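Local coordinates for kynurenine formamidase (Bacillus anthracis, PDB 4CO9), which catalyses the zinc-dependent hydrolysis of N-formyl-L-kynurenine to L-kynurenine and formate, the second step of tryptophan degradation through the kynurenine pathway, at residues C[82-87]-C[177-182]; C[109-114]-C[127-132]. All coordinates share one frame; numbering follows the deposited sequence. Where two conformers were deposited one is given.

Interaction 1 (C[82-87]-C[177-182])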
ATOM      1  N   THR C  82       7.723   6.279  15.119  1.00 13.19           N
ATOM      2  CA  THR C  82       6.462   6.003  15.784  1.00 13.12           C
ATOM      3  C   THR C  82       6.749   5.417  17.142  1.00 13.40           C
ATOM      4  O   THR C  82       7.761   4.746  17.339  1.00 12.81           O
ATOM      5  CB  THR C  82       5.496   5.003  15.061  0.50 13.13           C
ATOM      6  OG1 THR C  82       4.185   5.071  15.645  0.50 12.88           O
ATOM      7  CG2 THR C  82       5.941   3.568  15.205  0.50 13.12           C
ATOM      8  N   ARG C  83       5.868   5.710  18.088  1.00 13.91           N
ATOM      9  CA  ARG C  83       5.927   5.114  19.398  1.00 14.40           C
ATOM     10  C   ARG C  83       4.727   4.202  19.571  1.00 13.48           C
ATOM     11  O   ARG C  83       3.625   4.549  19.161  1.00 13.06           O
ATOM     12  CB  ARG C  83       5.915   6.198  20.479  1.00 15.56           C
ATOM     13  CG  ARG C  83       5.812   5.570  21.847  1.00 16.43           C
ATOM     14  CD  ARG C  83       7.117   5.323  22.582  1.00 17.78           C
ATOM     15  NE  ARG C  83       8.108   6.393  22.466  1.00 18.80           N
ATOM     16  CZ  ARG C  83       8.199   7.426  23.295  1.00 19.88           C
ATOM     17  NH1 ARG C  83       7.356   7.555  24.312  1.00 19.69           N
ATOM     18  NH2 ARG C  83       9.155   8.330  23.114  1.00 20.62           N
ATOM     19  N   ILE C  84       4.942   3.045  20.187  1.00 12.96           N
ATOM     20  CA  ILE C  84       3.874   2.109  20.490  1.00 13.28           C
ATOM     21  C   ILE C  84       3.713   1.951  22.004  1.00 13.33           C
ATOM     22  O   ILE C  84       4.701   1.735  22.715  1.00 13.51           O
ATOM     23  CB  ILE C  84       4.163   0.738  19.866  1.00 13.65           C
ATOM     24  CG1 ILE C  84       4.398   0.912  18.354  1.00 13.91           C
ATOM     25  CG2 ILE C  84       3.038  -0.239  20.160  1.00 13.78           C
ATOM     26  CD1 ILE C  84       4.580  -0.380  17.599  1.00 14.21           C
ATOM     27  N   ILE C  85       2.476   2.072  22.479  1.00 13.37           N
ATOM     28  CA  ILE C  85       2.167   1.988  23.902  1.00 14.02           C
ATOM     29  C   ILE C  85       1.004   1.067  24.143  1.00 14.99           C
ATOM     30  O   ILE C  85       0.178   0.827  23.254  1.00 14.36           O
ATOM     31  CB  ILE C  85       1.855   3.365  24.545  1.00 14.21           C
ATOM     32  CG1 ILE C  85       0.624   4.006  23.925  1.00 14.23           C
ATOM     33  CG2 ILE C  85       3.069   4.286  24.443  1.00 14.13           C
ATOM     34  CD1 ILE C  85       0.181   5.289  24.605  1.00 14.78           C
ATOM     35  N   ASP C  86       0.946   0.558  25.362  1.00 16.01           N
ATOM     36  CA  ASP C  86      -0.105  -0.344  25.783  1.00 17.33           C
ATOM     37  C   ASP C  86      -1.202   0.413  26.524  1.00 17.89           C
ATOM     38  O   ASP C  86      -0.953   1.047  27.549  1.00 16.69           O
ATOM     39  CB  ASP C  86       0.427  -1.490  26.631  0.50 17.31           C
ATOM     40  CG  ASP C  86      -0.580  -2.605  26.773  0.50 17.18           C
ATOM     41  OD1 ASP C  86      -1.506  -2.469  27.594  0.50 16.46           O
ATOM     42  OD2 ASP C  86      -0.464  -3.606  26.027  0.50 17.84           O
ATOM     43  N   VAL C  87      -2.424   0.307  26.009  1.00 18.28           N
ATOM     44  CA  VAL C  87      -3.606   0.877  26.654  1.00 17.90           C
ATOM     45  C   VAL C  87      -4.696  -0.193  26.767  1.00 17.62           C
ATOM     46  O   VAL C  87      -5.876   0.084  26.593  1.00 18.00           O
ATOM     47  CB  VAL C  87      -4.117   2.118  25.917  1.00 18.22           C
ATOM     48  CG1 VAL C  87      -3.153   3.280  26.121  1.00 18.62           C
ATOM     49  CG2 VAL C  87      -4.298   1.847  24.429  1.00 18.38           C
ATOM     50  N   VAL C 177      -4.474  -2.064  12.956  1.00  8.69           N
ATOM     51  CA  VAL C 177      -3.111  -2.588  13.038  1.00  9.11           C
ATOM     52  C   VAL C 177      -3.099  -3.812  13.961  1.00  9.50           C
ATOM     53  O   VAL C 177      -4.005  -3.980  14.766  1.00  8.98           O
ATOM     54  CB  VAL C 177      -2.055  -1.551  13.485  1.00  9.36           C
ATOM     55  CG1 VAL C 177      -1.803  -0.536  12.381  1.00  9.52           C
ATOM     56  CG2 VAL C 177      -2.435  -0.862  14.791  1.00  9.50           C
ATOM     57  N   VAL C 178      -2.094  -4.658  13.789  1.00  9.95           N
ATOM     58  CA  VAL C 178      -1.926  -5.885  14.563  1.00 10.87           C
ATOM     59  C   VAL C 178      -0.678  -5.729  15.412  1.00 11.43           C
ATOM     60  O   VAL C 178       0.427  -5.647  14.879  1.00 11.12           O
ATOM     61  CB  VAL C 178      -1.730  -7.082  13.632  1.00 10.94           C
ATOM     62  CG1 VAL C 178      -1.622  -8.375  14.429  1.00 11.34           C
ATOM     63  CG2 VAL C 178      -2.865  -7.150  12.624  1.00 11.17           C
ATOM     64  N   LEU C 179      -0.859  -5.656  16.729  1.00 12.61           N
ATOM     65  CA  LEU C 179       0.232  -5.290  17.615  1.00 13.78           C
ATOM     66  C   LEU C 179       0.539  -6.295  18.730  1.00 15.16           C
ATOM     67  O   LEU C 179       1.426  -6.048  19.532  1.00 15.69           O
ATOM     68  CB  LEU C 179      -0.065  -3.919  18.248  1.00 13.83           C
ATOM     69  CG  LEU C 179      -0.247  -2.724  17.317  1.00 13.69           C
ATOM     70  CD1 LEU C 179      -0.593  -1.490  18.137  1.00 13.74           C
ATOM     71  CD2 LEU C 179       0.986  -2.476  16.460  1.00 13.71           C
ATOM     72  N   ASP C 180      -0.157  -7.421  18.793  1.00 16.73           N
ATOM     73  CA  ASP C 180       0.080  -8.347  19.915  1.00 18.94           C
ATOM     74  C   ASP C 180       1.448  -9.050  19.845  1.00 19.25           C
ATOM     75  O   ASP C 180       1.970  -9.460  20.868  1.00 19.05           O
ATOM     76  CB  ASP C 180      -1.084  -9.321  20.102  1.00 21.43           C
ATOM     77  CG  ASP C 180      -2.186  -8.754  21.008  1.00 22.92           C
ATOM     78  OD1 ASP C 180      -2.296  -7.506  21.167  1.00 24.02           O
ATOM     79  OD2 ASP C 180      -2.943  -9.568  21.573  1.00 26.39           O
ATOM     80  N   HIS C 181       2.057  -9.083  18.660  1.00 18.14           N
ATOM     81  CA  HIS C 181       3.356  -9.708  18.467  1.00 17.63           C
ATOM     82  C   HIS C 181       4.526  -8.716  18.529  1.00 17.18           C
ATOM     83  O   HIS C 181       5.649  -9.093  18.266  1.00 17.08           O
ATOM     84  CB  HIS C 181       3.396 -10.484  17.150  1.00 17.39           C
ATOM     85  CG  HIS C 181       3.221  -9.630  15.929  1.00 17.58           C
ATOM     86  ND1 HIS C 181       2.008  -9.079  15.574  1.00 17.58           N
ATOM     87  CD2 HIS C 181       4.104  -9.237  14.980  1.00 16.96           C
ATOM     88  CE1 HIS C 181       2.154  -8.366  14.474  1.00 17.15           C
ATOM     89  NE2 HIS C 181       3.414  -8.453  14.085  1.00 16.79           N
ATOM     90  N   VAL C 182       4.269  -7.460  18.878  1.00 17.25           N
ATOM     91  CA  VAL C 182       5.332  -6.470  18.958  1.00 16.99           C
ATOM     92  C   VAL C 182       5.371  -5.802  20.327  1.00 16.34           C
ATOM     93  O   VAL C 182       4.347  -5.563  20.970  1.00 16.38           O
ATOM     94  CB  VAL C 182       5.230  -5.401  17.837  1.00 17.61           C
ATOM     95  CG1 VAL C 182       5.106  -6.070  16.479  1.00 18.44           C
ATOM     96  CG2 VAL C 182       4.075  -4.453  18.074  1.00 17.55           C
TER

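Interaction 2 (C[109-114]-C[127-132])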
ATOM      1  N   LEU C 109       1.728   7.728  16.916  1.00 13.05           N
ATOM      2  CA  LEU C 109       1.465   6.933  18.100  1.00 12.57           C
ATOM      3  C   LEU C 109       0.518   5.794  17.789  1.00 12.44           C
ATOM      4  O   LEU C 109      -0.560   6.023  17.244  1.00 11.70           O
ATOM      5  CB  LEU C 109       0.868   7.832  19.189  1.00 13.14           C
ATOM      6  CG  LEU C 109       0.550   7.191  20.531  1.00 13.30           C
ATOM      7  CD1 LEU C 109       1.840   6.768  21.220  1.00 14.13           C
ATOM      8  CD2 LEU C 109      -0.209   8.169  21.417  1.00 13.51           C
ATOM      9  N   LEU C 110       0.946   4.568  18.089  1.00 12.54           N
ATOM     10  CA  LEU C 110       0.094   3.381  17.947  1.00 12.62           C
ATOM     11  C   LEU C 110      -0.333   2.895  19.312  1.00 13.35           C
ATOM     12  O   LEU C 110       0.498   2.749  20.217  1.00 14.78           O
ATOM     13  CB  LEU C 110       0.809   2.258  17.195  1.00 12.14           C
ATOM     14  CG  LEU C 110       1.460   2.620  15.866  1.00 12.05           C
ATOM     15  CD1 LEU C 110       2.091   1.414  15.199  1.00 12.08           C
ATOM     16  CD2 LEU C 110       0.468   3.285  14.920  1.00 12.26           C
ATOM     17  N   LEU C 111      -1.628   2.631  19.448  1.00 13.89           N
ATOM     18  CA  LEU C 111      -2.236   2.204  20.696  1.00 14.11           C
ATOM     19  C   LEU C 111      -2.613   0.730  20.636  1.00 14.42           C
ATOM     20  O   LEU C 111      -3.447   0.332  19.819  1.00 14.03           O
ATOM     21  CB  LEU C 111      -3.486   3.040  20.977  1.00 14.36           C
ATOM     22  CG  LEU C 111      -3.362   4.557  20.935  1.00 14.80           C
ATOM     23  CD1 LEU C 111      -4.690   5.214  21.291  1.00 15.06           C
ATOM     24  CD2 LEU C 111      -2.286   5.031  21.893  1.00 15.13           C
ATOM     25  N   ARG C 112      -1.983  -0.079  21.490  1.00 14.29           N
ATOM     26  CA  ARG C 112      -2.355  -1.472  21.657  1.00 15.31           C
ATOM     27  C   ARG C 112      -3.442  -1.590  22.726  1.00 15.27           C
ATOM     28  O   ARG C 112      -3.164  -1.438  23.916  1.00 15.67           O
ATOM     29  CB  ARG C 112      -1.149  -2.342  22.064  1.00 16.27           C
ATOM     30  CG  ARG C 112      -1.431  -3.834  21.949  1.00 16.69           C
ATOM     31  CD  ARG C 112      -0.406  -4.753  22.624  1.00 17.63           C
ATOM     32  NE  ARG C 112       0.956  -4.563  22.124  1.00 17.65           N
ATOM     33  CZ  ARG C 112       1.827  -3.713  22.653  1.00 17.85           C
ATOM     34  NH1 ARG C 112       1.511  -2.992  23.736  1.00 17.91           N
ATOM     35  NH2 ARG C 112       3.024  -3.586  22.111  1.00 17.50           N
ATOM     36  N   THR C 113      -4.679  -1.810  22.296  1.00 15.30           N
ATOM     37  CA  THR C 113      -5.774  -2.080  23.228  1.00 15.82           C
ATOM     38  C   THR C 113      -5.838  -3.562  23.561  1.00 16.50           C
ATOM     39  O   THR C 113      -6.326  -3.927  24.619  1.00 17.46           O
ATOM     40  CB  THR C 113      -7.155  -1.656  22.673  1.00 15.42           C
ATOM     41  OG1 THR C 113      -7.553  -2.553  21.632  1.00 15.05           O
ATOM     42  CG2 THR C 113      -7.141  -0.224  22.162  1.00 15.24           C
ATOM     43  N   SER C 114      -5.356  -4.402  22.648  1.00 17.42           N
ATOM     44  CA  SER C 114      -5.472  -5.854  22.751  1.00 18.23           C
ATOM     45  C   SER C 114      -6.902  -6.282  23.050  1.00 18.90           C
ATOM     46  O   SER C 114      -7.121  -7.285  23.727  1.00 19.34           O
ATOM     47  CB  SER C 114      -4.522  -6.409  23.822  1.00 18.79           C
ATOM     48  OG  SER C 114      -3.169  -6.070  23.526  1.00 18.29           O
ATOM     49  N   PRO C 127     -12.814  -0.445  22.669  1.00 19.72           N
ATOM     50  CA  PRO C 127     -12.462   0.782  23.361  1.00 19.62           C
ATOM     51  C   PRO C 127     -12.365   1.903  22.353  1.00 19.55           C
ATOM     52  O   PRO C 127     -11.731   1.734  21.321  1.00 21.40           O
ATOM     53  CB  PRO C 127     -11.080   0.479  23.954  1.00 19.48           C
ATOM     54  CG  PRO C 127     -10.917  -0.994  23.849  1.00 20.06           C
ATOM     55  CD  PRO C 127     -11.672  -1.366  22.614  1.00 20.21           C
ATOM     56  N   HIS C 128     -12.986   3.038  22.641  1.00 19.00           N
ATOM     57  CA  HIS C 128     -12.926   4.176  21.733  1.00 18.28           C
ATOM     58  C   HIS C 128     -11.976   5.227  22.296  1.00 17.57           C
ATOM     59  O   HIS C 128     -11.555   5.128  23.443  1.00 17.32           O
ATOM     60  CB  HIS C 128     -14.314   4.761  21.516  1.00 18.64           C
ATOM     61  CG  HIS C 128     -14.975   5.227  22.774  1.00 19.38           C
ATOM     62  ND1 HIS C 128     -15.650   4.371  23.617  1.00 19.63           N
ATOM     63  CD2 HIS C 128     -15.065   6.457  23.330  1.00 19.78           C
ATOM     64  CE1 HIS C 128     -16.144   5.059  24.633  1.00 19.85           C
ATOM     65  NE2 HIS C 128     -15.794   6.323  24.488  1.00 20.36           N
ATOM     66  N   LEU C 129     -11.656   6.219  21.479  1.00 16.70           N
ATOM     67  CA  LEU C 129     -10.880   7.373  21.894  1.00 17.27           C
ATOM     68  C   LEU C 129     -11.829   8.522  22.211  1.00 18.42           C
ATOM     69  O   LEU C 129     -12.778   8.774  21.470  1.00 18.91           O
ATOM     70  CB  LEU C 129      -9.928   7.807  20.779  1.00 16.86           C
ATOM     71  CG  LEU C 129      -9.092   6.692  20.152  1.00 16.94           C
ATOM     72  CD1 LEU C 129      -8.096   7.299  19.182  1.00 17.29           C
ATOM     73  CD2 LEU C 129      -8.378   5.865  21.216  1.00 16.72           C
ATOM     74  N   ARG C 130     -11.593   9.201  23.321  1.00 19.53           N
ATOM     75  CA  ARG C 130     -12.424  10.337  23.696  1.00 20.54           C
ATOM     76  C   ARG C 130     -11.915  11.588  23.006  1.00 20.81           C
ATOM     77  O   ARG C 130     -10.721  11.715  22.748  1.00 22.15           O
ATOM     78  CB  ARG C 130     -12.442  10.494  25.219  1.00 21.14           C
ATOM     79  CG  ARG C 130     -12.992   9.272  25.940  1.00 20.98           C
ATOM     80  CD  ARG C 130     -13.438   9.597  27.352  1.00 22.54           C
ATOM     81  NE  ARG C 130     -12.334  10.104  28.163  1.00 23.03           N
ATOM     82  CZ  ARG C 130     -11.407   9.345  28.741  1.00 23.40           C
ATOM     83  NH1 ARG C 130     -11.422   8.024  28.614  1.00 23.24           N
ATOM     84  NH2 ARG C 130     -10.445   9.921  29.454  1.00 25.13           N
ATOM     85  N   ALA C 131     -12.815  12.529  22.734  1.00 21.72           N
ATOM     86  CA  ALA C 131     -12.479  13.735  21.965  1.00 22.53           C
ATOM     87  C   ALA C 131     -11.316  14.553  22.529  1.00 22.82           C
ATOM     88  O   ALA C 131     -10.520  15.113  21.771  1.00 24.11           O
ATOM     89  CB  ALA C 131     -13.701  14.630  21.815  1.00 22.81           C
ATOM     90  N   ASP C 132     -11.200  14.614  23.849  1.00 23.59           N
ATOM     91  CA  ASP C 132     -10.126  15.409  24.470  1.00 24.60           C
ATOM     92  C   ASP C 132      -8.712  14.874  24.195  1.00 24.72           C
ATOM     93  O   ASP C 132      -7.719  15.509  24.553  1.00 22.93           O
ATOM     94  CB  ASP C 132     -10.371  15.596  25.979  1.00 25.55           C
ATOM     95  CG  ASP C 132     -10.146  14.326  26.809  1.00 26.40           C
ATOM     96  OD1 ASP C 132      -9.700  13.278  26.297  1.00 24.99           O
ATOM     97  OD2 ASP C 132     -10.402  14.398  28.029  1.00 27.03           O
TER

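Interaction 1 (C[82-87]-C[177-182])
A type I beta turn running from Leu179 to Val182, in the loop that joins strands 172-175 and 185-190, settles over one face of the large mixed sheet where Ile84 rises from strand 81-86. The contact is purely apolar and buried, and no hydrogen bond links the two segments. Ile84 supplies a single methyl: with its chain extended beyond CG1 (chi2 -175°), CD1 reaches out to meet the turn at both of its ends. Ile84 CD1 lies 4.3 Å from Leu179 CD2 and 4.1 Å from Val182 CG2. Leu179 CD2 and Val182 CG2 are themselves 4.0 Å apart, so three branch tips form a nearly equilateral triangle. Ile84 and Val182 cross at about a right angle, and they touch through their methyls. A backbone hydrogen bond from Val182 N to Leu179 O, 3.2 Å long, closes the turn; the side chains of its first and last residues both point toward the strand. Arg112 of the adjacent strand grips the turn by its carbonyls, NE bonding to Leu179 O and NH2 to Val182 O, while its NH1 forms a salt bridge with Asp86. Tyr187 of the neighbouring strand 185-190 and Ile208 of strand 207-210 touch both Ile84 and Val182. Within the turn the other branch of Val182 is also engaged: CG1 rests 3.6 Å above the plane of the His181 ring, displaced toward its rim.

Interaction 2 (C[109-114]-C[127-132])
Leu111 and Leu129 adopt nearly the same shape, each with CG anti to the carbonyl carbon (chi1 -52° and -49°), but they offer different branches to each other. In Leu111 the touching methyl, CD1, is the one that prolongs the extended chain; in Leu129 it is CD2, the branch that turns off it. The result is a close methyl contact, 3.7 Å between Leu111 CD1 and Leu129 CD2, with the two side chains crossing obliquely. The CB of Leu111 points toward the other segment; that of Leu129 does not point directly back, and its CD2 branch makes the approach.

A second, looser point of touch lies two residues further along each backbone path, in opposite senses: Thr113 CB is 4.0 Å from CG of the Pro127 ring, and the methyl Thr113 CG2 stands close by at about 4.2 Å from that same Pro127 CG. The hydroxyl of Thr113 is occupied apart from the proline, hydrogen-bonded to Asp148 OD1 and to the backbone N of Ser115, so the residue shows hydrocarbon to Pro127 while its polar end is satisfied in the loops.

Ile93 packs on both Pro127 and Leu129, and Leu111 also touches Ile85, Val87, Ile145 and Val147. All four touching residues are buried. The side chain of Leu129 also lies about 8 Å from those of the zinc ligands His163 and Glu175. The arrangement is that of a layered core, in which the small parallel sheet of strands 92-93 and 128-129 packs over the parallel strands of the central mixed sheet in this Cyclase-family enzyme.

How the interactions relate
The two contacts illustrate how neighbouring strands of one sheet can serve a core on each face. Strands 81-86 and 108-112 run parallel side by side, yet Ile84 in interaction 1 and Leu111 in interaction 2 project to opposite sides, with the contact centres about 11 Å apart. In chain order, both segments of interaction 2 fall between 82-87 and 177-182. The strand ends are tied by a probable hydrogen bond, Val87 N to Arg112 O at 2.8 Å. Arg112, on the strand of interaction 2, joins the two through its bonds to the turn; the contacts pack the 177-182 loop, which follows zinc ligand Glu175, and the 127-132 segment on the same sheet.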